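Local coordinates for sensor protein (Rhodopseudomonas palustris, PDB 2OOL) that senses light through a bound biliverdin chromophore as a bacteriophytochrome and probably passes the signal on by phosphorylating protein histidines, at residues A[81-84]-A[85-88]. Numbering follows the deposited sequence.
Sequences YLTA and ASAA
The start of helix 84-94, in the PAS part of the chromophore-binding domain, shows a threonine at the N-cap position whose hydroxyl meets that of a serine three residues on. Thr-83 holds this position, and its OG1 lies 3.0 Å from OG of Ser-86 in a hydroxyl-to-hydroxyl hydrogen bond that either residue could donate. Torsions bring the two oxygens together: a chi1 of 63° sets OG1 of Thr-83 in the notch flanked by both main-chain branches, turned toward the first turn, while OG of Ser-86 lies anti to its carbonyl carbon (chi1 -71°) and reaches back toward the cap. CB of Ser-86 follows, 3.3 Å from OG1 of Thr-83, so the serine side chain lies close against the threonine hydroxyl. The stronger partner of Ser-86 OG is the backbone N of Asp-108 on strand 105-111, with which it also forms a hydrogen bond. Since the backbone of Thr-83 also bonds to Asp-108, cap and first turn are tied to the same point on strand 105-111, at one edge of the antiparallel sheet within this chain. The main chain passes into helix at once. Thr-83 O accepts from Ala-87 N at 2.9 Å in an almost straight bond, with a weak one from Ser-86 N beside it, and Ala-84 O then takes up Ala-88 N at 2.9 Å. Leu-82, just ahead of the cap, adds the apolar element. Its CB comes within 4.0 Å of CB of Ser-86, and its CD1 branch approaches the backbone of Ala-87, 3.9 Å from N. This buried leucine packs against the first turn at Ser-86 and Ala-87, whereas Ala-84, Ala-85 and Ala-88 are exposed.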
ATOM      1  N   TYR A  81      30.405  -3.176 -14.360  1.00 54.84           N
ATOM      2  CA  TYR A  81      29.247  -3.327 -15.238  1.00 54.66           C
ATOM      3  C   TYR A  81      28.007  -2.573 -14.745  1.00 54.09           C
ATOM      4  O   TYR A  81      26.918  -2.814 -15.243  1.00 53.77           O
ATOM      5  CB  TYR A  81      28.889  -4.784 -15.355  1.00 56.90           C
ATOM      6  CG  TYR A  81      30.056  -5.658 -15.619  1.00 57.58           C
ATOM      7  CD1 TYR A  81      30.662  -6.339 -14.575  1.00 58.05           C
ATOM      8  CD2 TYR A  81      30.559  -5.810 -16.907  1.00 58.71           C
ATOM      9  CE1 TYR A  81      31.759  -7.139 -14.792  1.00 59.01           C
ATOM     10  CE2 TYR A  81      31.665  -6.618 -17.147  1.00 59.19           C
ATOM     11  CZ  TYR A  81      32.253  -7.279 -16.069  1.00 60.25           C
ATOM     12  OH  TYR A  81      33.352  -8.103 -16.228  1.00 63.75           O
ATOM     13  N   LEU A  82      28.172  -1.703 -13.758  1.00 52.79           N
ATOM     14  CA  LEU A  82      27.102  -0.879 -13.256  1.00 52.63           C
ATOM     15  C   LEU A  82      27.439   0.564 -13.572  1.00 52.60           C
ATOM     16  O   LEU A  82      28.590   0.894 -13.812  1.00 52.15           O
ATOM     17  CB  LEU A  82      26.949  -1.024 -11.745  1.00 51.65           C
ATOM     18  CG  LEU A  82      26.764  -2.414 -11.146  1.00 51.85           C
ATOM     19  CD1 LEU A  82      26.666  -2.334  -9.647  1.00 46.84           C
ATOM     20  CD2 LEU A  82      25.481  -3.069 -11.744  1.00 49.78           C
ATOM     21  N   THR A  83      26.434   1.430 -13.562  1.00 51.96           N
ATOM     22  CA  THR A  83      26.658   2.868 -13.667  1.00 51.91           C
ATOM     23  C   THR A  83      27.212   3.305 -12.319  1.00 51.61           C
ATOM     24  O   THR A  83      27.064   2.608 -11.347  1.00 50.96           O
ATOM     25  CB  THR A  83      25.335   3.647 -13.974  1.00 52.03           C
ATOM     26  OG1 THR A  83      24.395   3.475 -12.898  1.00 51.73           O
ATOM     27  CG2 THR A  83      24.702   3.117 -15.258  1.00 51.91           C
ATOM     28  N   ALA A  84      27.832   4.468 -12.276  1.00 52.45           N
ATOM     29  CA  ALA A  84      28.382   5.028 -11.052  1.00 52.74           C
ATOM     30  C   ALA A  84      27.330   5.144  -9.976  1.00 52.87           C
ATOM     31  O   ALA A  84      27.527   4.630  -8.886  1.00 54.08           O
ATOM     32  CB  ALA A  84      29.020   6.384 -11.329  1.00 53.07           C
ATOM     33  N   ALA A  85      26.203   5.783 -10.269  1.00 52.73           N
ATOM     34  CA  ALA A  85      25.092   5.854  -9.302  1.00 52.69           C
ATOM     35  C   ALA A  85      24.661   4.492  -8.766  1.00 52.41           C
ATOM     36  O   ALA A  85      24.302   4.399  -7.599  1.00 51.74           O
ATOM     37  CB  ALA A  85      23.888   6.560  -9.911  1.00 52.22           C
ATOM     38  N   SER A  86      24.653   3.460  -9.622  1.00 52.79           N
ATOM     39  CA  SER A  86      24.181   2.121  -9.240  1.00 53.25           C
ATOM     40  C   SER A  86      25.248   1.419  -8.369  1.00 53.38           C
ATOM     41  O   SER A  86      24.890   0.766  -7.407  1.00 54.53           O
ATOM     42  CB  SER A  86      23.869   1.249 -10.466  1.00 53.11           C
ATOM     43  OG  SER A  86      22.693   1.703 -11.122  1.00 55.71           O
ATOM     44  N   ALA A  87      26.517   1.512  -8.763  1.00 52.73           N
ATOM     45  CA  ALA A  87      27.671   1.142  -7.912  1.00 53.15           C
ATOM     46  C   ALA A  87      27.522   1.761  -6.526  1.00 52.96           C
ATOM     47  O   ALA A  87      27.547   1.060  -5.538  1.00 52.27           O
ATOM     48  CB  ALA A  87      29.001   1.592  -8.549  1.00 51.74           C
ATOM     49  N   ALA A  88      27.311   3.073  -6.466  1.00 53.32           N
ATOM     50  CA  ALA A  88      27.167   3.761  -5.177  1.00 53.88           C
ATOM     51  C   ALA A  88      26.038   3.202  -4.358  1.00 54.33           C
ATOM     52  O   ALA A  88      26.198   2.976  -3.164  1.00 54.10           O
ATOM     53  CB  ALA A  88      26.979   5.266  -5.373  1.00 53.75           C
TER